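Local coordinates for nucleotidyltransferase-like protein (Exiguobacterium sibiricum, PDB 3C18) that is nucleotidyltransferase-like and probably transfers a nucleotidyl group to an unidentified acceptor, though its activity is unproven, at residues T151-A156 with Q203-A208; H159-S164 with V174-Q179. All blocks are in the same frame, centred on the assembly; numbering follows the deposited sequence. Where two conformers were deposited one is given.

Contact 1. Residues T151-A156 with Q203-A208; sequences THVHHA and QRIHLA
Val153 of helix 146-167 pushes its two methyl groups between Ala208 and Ile205 of helix 201-218, and within 151-156 Val153 alone touches 203-208. The branches divide the work. CG1 meets the methyl of Ala208, with Val153 CG1 and Ala208 CB 3.7 Å apart, while the other branch goes to the isoleucine, Val153 CG2 lying 4.1 Å from Ile205 CG2. With CG1 roughly anti to the backbone N (chi1 159°), the fork is turned so that CG1 faces Ala208 and CG2, beside the backbone N, faces Ile205. Ile205 presents its short CG2 branch, not the longer CG1-CD1 arm, and it meets the valine at a slant.

Ala208 lies one helical turn beyond Ile205. Having a single methyl, it lets the helices come close: the CA atoms of Val153 and Ala208 are 7.2 Å apart. Leu209 and Leu212 also touch Val153, so the four residues at positions 205, 208, 209 and 212 make the socket of a knobs-into-holes contact, with Val153 as the knob. Leu194 of helix 185-195 packs on the valine as well. Elsewhere on the same helix, His154 stacks on His154 of the second subunit and Thr151 OG1 hydrogen-bonds to Tyr191 OH of that subunit, so the helix serves both its own bundle and the dimer.

All three touching residues are buried, and every touching group is a methyl. Cohesion here therefore comes from dispersion and from the exclusion of water. Because neither force is strongly directional, the fit depends on the shapes of a forked side chain, a small one and a branched one. None of the three side chains carries a polar atom, so burying them costs no hydrogen bond.

Contact 2. Residues H159-S164 with V174-Q179; sequences HLARLS and VVVWEQ
The helix-loop-helix connection between helices 146-167 and 176-183, whose loop carries the chain back so that the start of the second helix packs beside 159-164, is closed by Ala161 and Arg162 against Val176 and Trp177. It belongs to the YgxA-like helical domain. The Ala161 methyl lies over the six-membered ring of Trp177, shifted toward the CZ3-CH2 side: its CB is 3.8 Å from the ring centroid and 16° off the ring normal, a CH-pi contact in which CZ3 is the nearest ring atom. Trp177 leaves its backbone pointing away from the alanine. With CG swung anti to its carbonyl carbon (chi1 -74°), the large ring doubles back and slides beneath the methyl. Val176 CG1 lies above the same face, over the five-membered ring.

Both valine branches reach Ala161; CG2 also meets Arg162. Val176 CG2 is 3.9 Å from the carbonyl oxygen of Ala161 and 3.8 Å from CG of Arg162, whose aliphatic stem crosses the valine almost at a right angle. Arginine suits this border because its methylenes cover the valine while the charged end continues past. Alanine suits its place because a lone methyl fits over the indole face.

Tyr191 stacks on Trp177, and the backbone N of Trp177 hydrogen-bonds to Asp148 OD1 of the second subunit. Across the two segments cohesion is mainly dispersion with a CH-pi component, while Trp177 NE1 makes a weak hydrogen bond to Thr151 OG1 of the second subunit.

In the fold
Following the chain from its N terminus, the nucleotidyltransferase-like part comes first, and helix 116-142 leads on to helix 146-167, which supplies one side of both contacts. Contact 2 closes the shorter loop, bringing the start of helix 176-183 back onto the later part of that helix. Contact 1 begins earlier on it and closes later, with helix 201-218, so its longer loop encloses the whole of contact 2 and includes helix 185-195. The two centres are about 16 Å apart. Together they pack helices 176-183 and 201-218 against the one helix 146-167, and both lie beside the second subunit.

Contact 1. Residues T151-A156 with Q203-A208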
ATOM      1  N   THR A 151      -1.985   2.294 -17.443  1.00 31.09           N
ATOM      2  CA  THR A 151      -1.601   1.702 -16.170  1.00 29.23           C
ATOM      3  C   THR A 151      -2.660   1.950 -15.108  1.00 28.77           C
ATOM      4  O   THR A 151      -3.073   1.045 -14.408  1.00 32.68           O
ATOM      5  CB  THR A 151      -0.199   2.179 -15.680  1.00 32.88           C
ATOM      6  OG1 THR A 151       0.794   1.796 -16.640  1.00 28.87           O
ATOM      7  CG2 THR A 151       0.129   1.532 -14.380  1.00 33.20           C
ATOM      8  N   HIS A 152      -3.121   3.191 -15.007  1.00 28.95           N
ATOM      9  CA  HIS A 152      -4.111   3.564 -13.988  1.00 25.62           C
ATOM     10  C   HIS A 152      -5.491   3.037 -14.304  1.00 24.19           C
ATOM     11  O   HIS A 152      -6.200   2.576 -13.427  1.00 23.30           O
ATOM     12  CB  HIS A 152      -4.101   5.068 -13.743  1.00 27.32           C
ATOM     13  CG  HIS A 152      -2.828   5.527 -13.120  1.00 28.67           C
ATOM     14  ND1 HIS A 152      -2.720   5.809 -11.773  1.00 33.06           N
ATOM     15  CD2 HIS A 152      -1.582   5.666 -13.632  1.00 32.46           C
ATOM     16  CE1 HIS A 152      -1.476   6.154 -11.496  1.00 36.87           C
ATOM     17  NE2 HIS A 152      -0.763   6.062 -12.600  1.00 31.01           N
ATOM     18  N   VAL A 153      -5.828   3.032 -15.581  1.00 23.44           N
ATOM     19  CA  VAL A 153      -7.133   2.534 -15.979  1.00 25.41           C
ATOM     20  C   VAL A 153      -7.238   1.060 -15.624  1.00 25.80           C
ATOM     21  O   VAL A 153      -8.260   0.584 -15.121  1.00 30.12           O
ATOM     22  CB  VAL A 153      -7.424   2.737 -17.460  1.00 29.46           C
ATOM     23  CG1 VAL A 153      -8.503   1.788 -17.896  1.00 26.91           C
ATOM     24  CG2 VAL A 153      -7.839   4.196 -17.679  1.00 24.06           C
ATOM     25  N   HIS A 154      -6.144   0.350 -15.855  1.00 27.33           N
ATOM     26  CA  HIS A 154      -6.094  -1.104 -15.610  1.00 24.66           C
ATOM     27  C   HIS A 154      -6.246  -1.361 -14.115  1.00 26.26           C
ATOM     28  O   HIS A 154      -7.020  -2.199 -13.671  1.00 28.69           O
ATOM     29  CB  HIS A 154      -4.783  -1.688 -16.158  1.00 28.89           C
ATOM     30  CG  HIS A 154      -4.592  -3.127 -15.840  1.00 33.72           C
ATOM     31  ND1 HIS A 154      -4.102  -3.555 -14.628  1.00 39.90           N
ATOM     32  CD2 HIS A 154      -4.847  -4.246 -16.561  1.00 30.93           C
ATOM     33  CE1 HIS A 154      -4.081  -4.873 -14.606  1.00 39.18           C
ATOM     34  NE2 HIS A 154      -4.512  -5.318 -15.771  1.00 39.83           N
ATOM     35  N   HIS A 155      -5.544  -0.582 -13.324  1.00 23.54           N
ATOM     36  CA  HIS A 155      -5.615  -0.722 -11.873  0.50 25.07           C
ATOM     37  C   HIS A 155      -7.022  -0.412 -11.393  1.00 26.38           C
ATOM     38  O   HIS A 155      -7.578  -1.098 -10.541  1.00 27.15           O
ATOM     39  CB  HIS A 155      -4.616   0.203 -11.185  0.50 27.74           C
ATOM     40  CG  HIS A 155      -3.180  -0.172 -11.402  0.50 34.09           C
ATOM     41  ND1 HIS A 155      -2.162   0.339 -10.631  0.50 33.33           N
ATOM     42  CD2 HIS A 155      -2.592  -1.006 -12.295  0.50 40.75           C
ATOM     43  CE1 HIS A 155      -1.006  -0.150 -11.045  0.50 36.26           C
ATOM     44  NE2 HIS A 155      -1.240  -0.978 -12.047  0.50 43.27           N
ATOM     45  N   ALA A 156      -7.618   0.627 -11.956  1.00 26.95           N
ATOM     46  CA  ALA A 156      -8.988   1.010 -11.552  1.00 24.98           C
ATOM     47  C   ALA A 156      -9.911  -0.132 -11.821  1.00 22.98           C
ATOM     48  O   ALA A 156     -10.810  -0.436 -11.060  1.00 25.54           O
ATOM     49  CB  ALA A 156      -9.484   2.258 -12.331  1.00 24.30           C
ATOM     50  N   GLN A 203      -7.996   4.824 -28.209  1.00 31.20           N
ATOM     51  CA  GLN A 203      -9.402   4.500 -28.248  1.00 32.42           C
ATOM     52  C   GLN A 203      -9.754   3.508 -27.153  1.00 31.92           C
ATOM     53  O   GLN A 203     -10.758   3.681 -26.457  1.00 29.23           O
ATOM     54  CB  GLN A 203      -9.809   3.966 -29.612  1.00 34.08           C
ATOM     55  CG  GLN A 203     -11.294   3.784 -29.735  1.00 44.72           C
ATOM     56  CD  GLN A 203     -12.045   5.103 -29.729  1.00 55.69           C
ATOM     57  OE1 GLN A 203     -11.713   6.015 -30.481  1.00 69.35           O
ATOM     58  NE2 GLN A 203     -13.075   5.205 -28.892  1.00 52.20           N
ATOM     59  N   ARG A 204      -8.925   2.493 -26.964  1.00 31.31           N
ATOM     60  CA  ARG A 204      -9.297   1.450 -25.976  1.00 28.79           C
ATOM     61  C   ARG A 204      -9.303   2.058 -24.561  1.00 30.86           C
ATOM     62  O   ARG A 204     -10.155   1.746 -23.737  1.00 30.34           O
ATOM     63  CB  ARG A 204      -8.424   0.219 -26.070  1.00 27.62           C
ATOM     64  CG  ARG A 204      -7.023   0.470 -25.594  1.00 34.82           C
ATOM     65  CD  ARG A 204      -6.170  -0.785 -25.733  1.00 36.86           C
ATOM     66  NE  ARG A 204      -6.051  -1.197 -27.116  1.00 33.97           N
ATOM     67  CZ  ARG A 204      -5.440  -2.295 -27.489  1.00 38.00           C
ATOM     68  NH1 ARG A 204      -4.914  -3.090 -26.577  1.00 42.45           N
ATOM     69  NH2 ARG A 204      -5.365  -2.606 -28.768  1.00 42.07           N
ATOM     70  N   ILE A 205      -8.368   2.954 -24.308  1.00 26.56           N
ATOM     71  CA  ILE A 205      -8.305   3.626 -23.003  1.00 27.90           C
ATOM     72  C   ILE A 205      -9.511   4.515 -22.814  1.00 26.89           C
ATOM     73  O   ILE A 205     -10.080   4.624 -21.749  1.00 25.87           O
ATOM     74  CB  ILE A 205      -7.002   4.515 -22.842  1.00 25.63           C
ATOM     75  CG1 ILE A 205      -5.735   3.668 -22.883  1.00 28.38           C
ATOM     76  CG2 ILE A 205      -7.038   5.311 -21.562  1.00 28.04           C
ATOM     77  CD1 ILE A 205      -4.474   4.503 -23.071  1.00 28.49           C
ATOM     78  N   HIS A 206      -9.883   5.201 -23.869  1.00 26.20           N
ATOM     79  CA  HIS A 206     -10.994   6.151 -23.815  1.00 28.35           C
ATOM     80  C   HIS A 206     -12.306   5.403 -23.542  1.00 28.81           C
ATOM     81  O   HIS A 206     -13.163   5.839 -22.773  1.00 25.93           O
ATOM     82  CB  HIS A 206     -11.114   6.870 -25.159  1.00 29.19           C
ATOM     83  CG  HIS A 206     -12.324   7.738 -25.275  1.00 34.14           C
ATOM     84  ND1 HIS A 206     -12.469   8.913 -24.556  1.00 41.38           N
ATOM     85  CD2 HIS A 206     -13.429   7.620 -26.046  1.00 37.52           C
ATOM     86  CE1 HIS A 206     -13.622   9.469 -24.869  1.00 46.30           C
ATOM     87  NE2 HIS A 206     -14.225   8.702 -25.766  1.00 40.31           N
ATOM     88  N   LEU A 207     -12.458   4.279 -24.232  1.00 28.06           N
ATOM     89  CA  LEU A 207     -13.651   3.430 -24.054  1.00 27.62           C
ATOM     90  C   LEU A 207     -13.726   2.841 -22.627  1.00 28.76           C
ATOM     91  O   LEU A 207     -14.790   2.766 -21.996  1.00 27.39           O
ATOM     92  CB  LEU A 207     -13.631   2.306 -25.069  1.00 29.49           C
ATOM     93  CG  LEU A 207     -13.980   2.690 -26.498  1.00 35.98           C
ATOM     94  CD1 LEU A 207     -14.085   1.398 -27.297  1.00 39.59           C
ATOM     95  CD2 LEU A 207     -15.284   3.480 -26.554  1.00 34.53           C
ATOM     96  N   ALA A 208     -12.560   2.484 -22.100  1.00 28.53           N
ATOM     97  CA  ALA A 208     -12.473   1.967 -20.733  1.00 25.68           C
ATOM     98  C   ALA A 208     -12.802   3.064 -19.756  1.00 27.06           C
ATOM     99  O   ALA A 208     -13.442   2.820 -18.746  1.00 25.13           O
ATOM    100  CB  ALA A 208     -11.098   1.361 -20.449  1.00 26.90           C
TER

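Contact 2. Residues H159-S164 with V174-Q179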
ATOM      1  N   HIS A 159      -9.619  -2.684  -9.129  1.00 27.16           N
ATOM      2  CA  HIS A 159     -10.355  -2.298  -7.905  1.00 23.77           C
ATOM      3  C   HIS A 159     -11.849  -2.471  -8.046  1.00 24.55           C
ATOM      4  O   HIS A 159     -12.553  -2.780  -7.069  1.00 24.37           O
ATOM      5  CB  HIS A 159     -10.042  -0.871  -7.468  1.00 26.81           C
ATOM      6  CG  HIS A 159      -8.640  -0.717  -6.994  1.00 26.00           C
ATOM      7  ND1 HIS A 159      -8.129  -1.455  -5.951  1.00 26.21           N
ATOM      8  CD2 HIS A 159      -7.625   0.043  -7.457  1.00 29.39           C
ATOM      9  CE1 HIS A 159      -6.867  -1.119  -5.770  1.00 38.51           C
ATOM     10  NE2 HIS A 159      -6.539  -0.220  -6.673  1.00 31.36           N
ATOM     11  N   LEU A 160     -12.334  -2.261  -9.262  1.00 23.37           N
ATOM     12  CA  LEU A 160     -13.775  -2.360  -9.571  1.00 22.04           C
ATOM     13  C   LEU A 160     -14.259  -3.809  -9.484  1.00 26.76           C
ATOM     14  O   LEU A 160     -15.383  -4.101  -9.060  1.00 27.85           O
ATOM     15  CB  LEU A 160     -14.053  -1.789 -10.964  1.00 26.06           C
ATOM     16  CG  LEU A 160     -15.481  -1.792 -11.549  1.00 22.29           C
ATOM     17  CD1 LEU A 160     -16.412  -0.882 -10.833  1.00 22.50           C
ATOM     18  CD2 LEU A 160     -15.470  -1.440 -13.037  1.00 23.64           C
ATOM     19  N   ALA A 161     -13.393  -4.716  -9.886  1.00 25.57           N
ATOM     20  CA  ALA A 161     -13.663  -6.171  -9.812  1.00 25.67           C
ATOM     21  C   ALA A 161     -13.723  -6.597  -8.350  1.00 26.20           C
ATOM     22  O   ALA A 161     -14.567  -7.343  -7.957  1.00 27.98           O
ATOM     23  CB  ALA A 161     -12.576  -6.962 -10.507  1.00 23.82           C
ATOM     24  N   ARG A 162     -12.812  -6.078  -7.529  1.00 28.00           N
ATOM     25  CA  ARG A 162     -12.769  -6.416  -6.087  1.00 26.62           C
ATOM     26  C   ARG A 162     -14.015  -5.870  -5.384  1.00 26.98           C
ATOM     27  O   ARG A 162     -14.657  -6.557  -4.589  1.00 31.71           O
ATOM     28  CB  ARG A 162     -11.477  -5.896  -5.428  1.00 26.00           C
ATOM     29  CG  ARG A 162     -10.214  -6.650  -5.896  1.00 25.59           C
ATOM     30  CD  ARG A 162      -8.923  -5.987  -5.437  1.00 33.20           C
ATOM     31  NE  ARG A 162      -8.965  -5.689  -4.017  1.00 43.13           N
ATOM     32  CZ  ARG A 162      -8.696  -6.563  -3.057  1.00 47.85           C
ATOM     33  NH1 ARG A 162      -8.374  -7.799  -3.369  1.00 50.72           N
ATOM     34  NH2 ARG A 162      -8.773  -6.201  -1.785  1.00 51.96           N
ATOM     35  N   LEU A 163     -14.391  -4.654  -5.740  1.00 26.54           N
ATOM     36  CA  LEU A 163     -15.600  -4.011  -5.189  1.00 25.94           C
ATOM     37  C   LEU A 163     -16.831  -4.780  -5.566  1.00 27.69           C
ATOM     38  O   LEU A 163     -17.724  -5.051  -4.736  1.00 29.96           O
ATOM     39  CB  LEU A 163     -15.701  -2.563  -5.665  1.00 26.45           C
ATOM     40  CG  LEU A 163     -16.942  -1.784  -5.266  1.00 26.40           C
ATOM     41  CD1 LEU A 163     -17.165  -1.733  -3.770  1.00 23.99           C
ATOM     42  CD2 LEU A 163     -16.803  -0.403  -5.832  1.00 29.48           C
ATOM     43  N   SER A 164     -16.866  -5.195  -6.817  1.00 26.56           N
ATOM     44  CA  SER A 164     -18.012  -5.940  -7.335  0.50 27.34           C
ATOM     45  C   SER A 164     -18.186  -7.265  -6.606  1.00 26.80           C
ATOM     46  O   SER A 164     -19.296  -7.712  -6.354  1.00 28.71           O
ATOM     47  CB  SER A 164     -17.874  -6.139  -8.838  0.50 27.53           C
ATOM     48  OG  SER A 164     -17.759  -4.871  -9.460  0.50 32.69           O
ATOM     49  N   VAL A 174      -7.231 -13.815  -4.891  1.00 44.99           N
ATOM     50  CA  VAL A 174      -6.156 -13.544  -5.858  1.00 44.07           C
ATOM     51  C   VAL A 174      -6.685 -13.675  -7.281  1.00 38.27           C
ATOM     52  O   VAL A 174      -6.229 -12.997  -8.195  1.00 38.24           O
ATOM     53  CB  VAL A 174      -4.911 -14.467  -5.655  1.00 45.03           C
ATOM     54  CG1 VAL A 174      -3.836 -14.152  -6.695  1.00 46.28           C
ATOM     55  CG2 VAL A 174      -4.340 -14.276  -4.252  1.00 50.41           C
ATOM     56  N   VAL A 175      -7.666 -14.548  -7.445  1.00 37.54           N
ATOM     57  CA  VAL A 175      -8.268 -14.790  -8.760  1.00 38.37           C
ATOM     58  C   VAL A 175      -9.569 -14.039  -8.871  1.00 38.93           C
ATOM     59  O   VAL A 175     -10.628 -14.598  -9.160  1.00 41.50           O
ATOM     60  CB  VAL A 175      -8.498 -16.288  -9.093  1.00 38.78           C
ATOM     61  CG1 VAL A 175      -7.153 -16.986  -9.246  1.00 42.52           C
ATOM     62  CG2 VAL A 175      -9.414 -16.981  -8.049  1.00 41.27           C
ATOM     63  N   VAL A 176      -9.466 -12.747  -8.678  1.00 38.20           N
ATOM     64  CA  VAL A 176     -10.641 -11.885  -8.653  1.00 38.96           C
ATOM     65  C   VAL A 176     -11.439 -11.833  -9.962  1.00 39.14           C
ATOM     66  O   VAL A 176     -12.672 -11.732  -9.935  1.00 40.93           O
ATOM     67  CB  VAL A 176     -10.284 -10.463  -8.206  1.00 40.15           C
ATOM     68  CG1 VAL A 176      -9.647  -9.690  -9.369  1.00 40.05           C
ATOM     69  CG2 VAL A 176     -11.540  -9.777  -7.652  1.00 39.68           C
ATOM     70  N   TRP A 177     -10.763 -11.900 -11.104  1.00 38.31           N
ATOM     71  CA  TRP A 177     -11.479 -11.848 -12.415  1.00 36.14           C
ATOM     72  C   TRP A 177     -12.374 -13.057 -12.618  1.00 38.71           C
ATOM     73  O   TRP A 177     -13.425 -12.988 -13.258  1.00 31.62           O
ATOM     74  CB  TRP A 177     -10.530 -11.674 -13.624  1.00 34.62           C
ATOM     75  CG  TRP A 177     -10.002 -10.290 -13.689  1.00 32.46           C
ATOM     76  CD1 TRP A 177      -8.723  -9.890 -13.496  1.00 34.24           C
ATOM     77  CD2 TRP A 177     -10.773  -9.099 -13.850  1.00 31.99           C
ATOM     78  NE1 TRP A 177      -8.637  -8.521 -13.550  1.00 37.37           N
ATOM     79  CE2 TRP A 177      -9.883  -8.007 -13.774  1.00 31.70           C
ATOM     80  CE3 TRP A 177     -12.127  -8.846 -14.050  1.00 33.43           C
ATOM     81  CZ2 TRP A 177     -10.302  -6.685 -13.906  1.00 30.19           C
ATOM     82  CZ3 TRP A 177     -12.545  -7.517 -14.188  1.00 31.02           C
ATOM     83  CH2 TRP A 177     -11.637  -6.462 -14.108  1.00 31.33           C
ATOM     84  N   GLU A 178     -11.939 -14.165 -12.042  1.00 41.69           N
ATOM     85  CA  GLU A 178     -12.718 -15.411 -12.089  1.00 46.37           C
ATOM     86  C   GLU A 178     -13.995 -15.205 -11.294  1.00 43.14           C
ATOM     87  O   GLU A 178     -15.085 -15.528 -11.738  1.00 46.01           O
ATOM     88  CB  GLU A 178     -11.934 -16.568 -11.457  1.00 49.12           C
ATOM     89  CG  GLU A 178     -10.586 -16.862 -12.119  1.00 58.72           C
ATOM     90  CD  GLU A 178     -10.726 -17.637 -13.410  1.00 69.91           C
ATOM     91  OE1 GLU A 178     -11.856 -17.684 -13.949  1.00 76.19           O
ATOM     92  OE2 GLU A 178      -9.708 -18.203 -13.881  1.00 74.35           O
ATOM     93  N   GLN A 179     -13.812 -14.683 -10.091  1.00 42.87           N
ATOM     94  CA  GLN A 179     -14.918 -14.384  -9.181  1.00 39.96           C
ATOM     95  C   GLN A 179     -15.875 -13.424  -9.842  1.00 40.40           C
ATOM     96  O   GLN A 179     -17.078 -13.571  -9.721  1.00 41.30           O
ATOM     97  CB  GLN A 179     -14.429 -13.740  -7.884  1.00 38.21           C
ATOM     98  CG  GLN A 179     -13.648 -14.626  -6.941  1.00 39.56           C
ATOM     99  CD  GLN A 179     -13.250 -13.916  -5.646  1.00 44.59           C
ATOM    100  OE1 GLN A 179     -12.327 -13.093  -5.627  1.00 39.22           O
ATOM    101  NE2 GLN A 179     -13.918 -14.263  -4.540  1.00 38.42           N
TER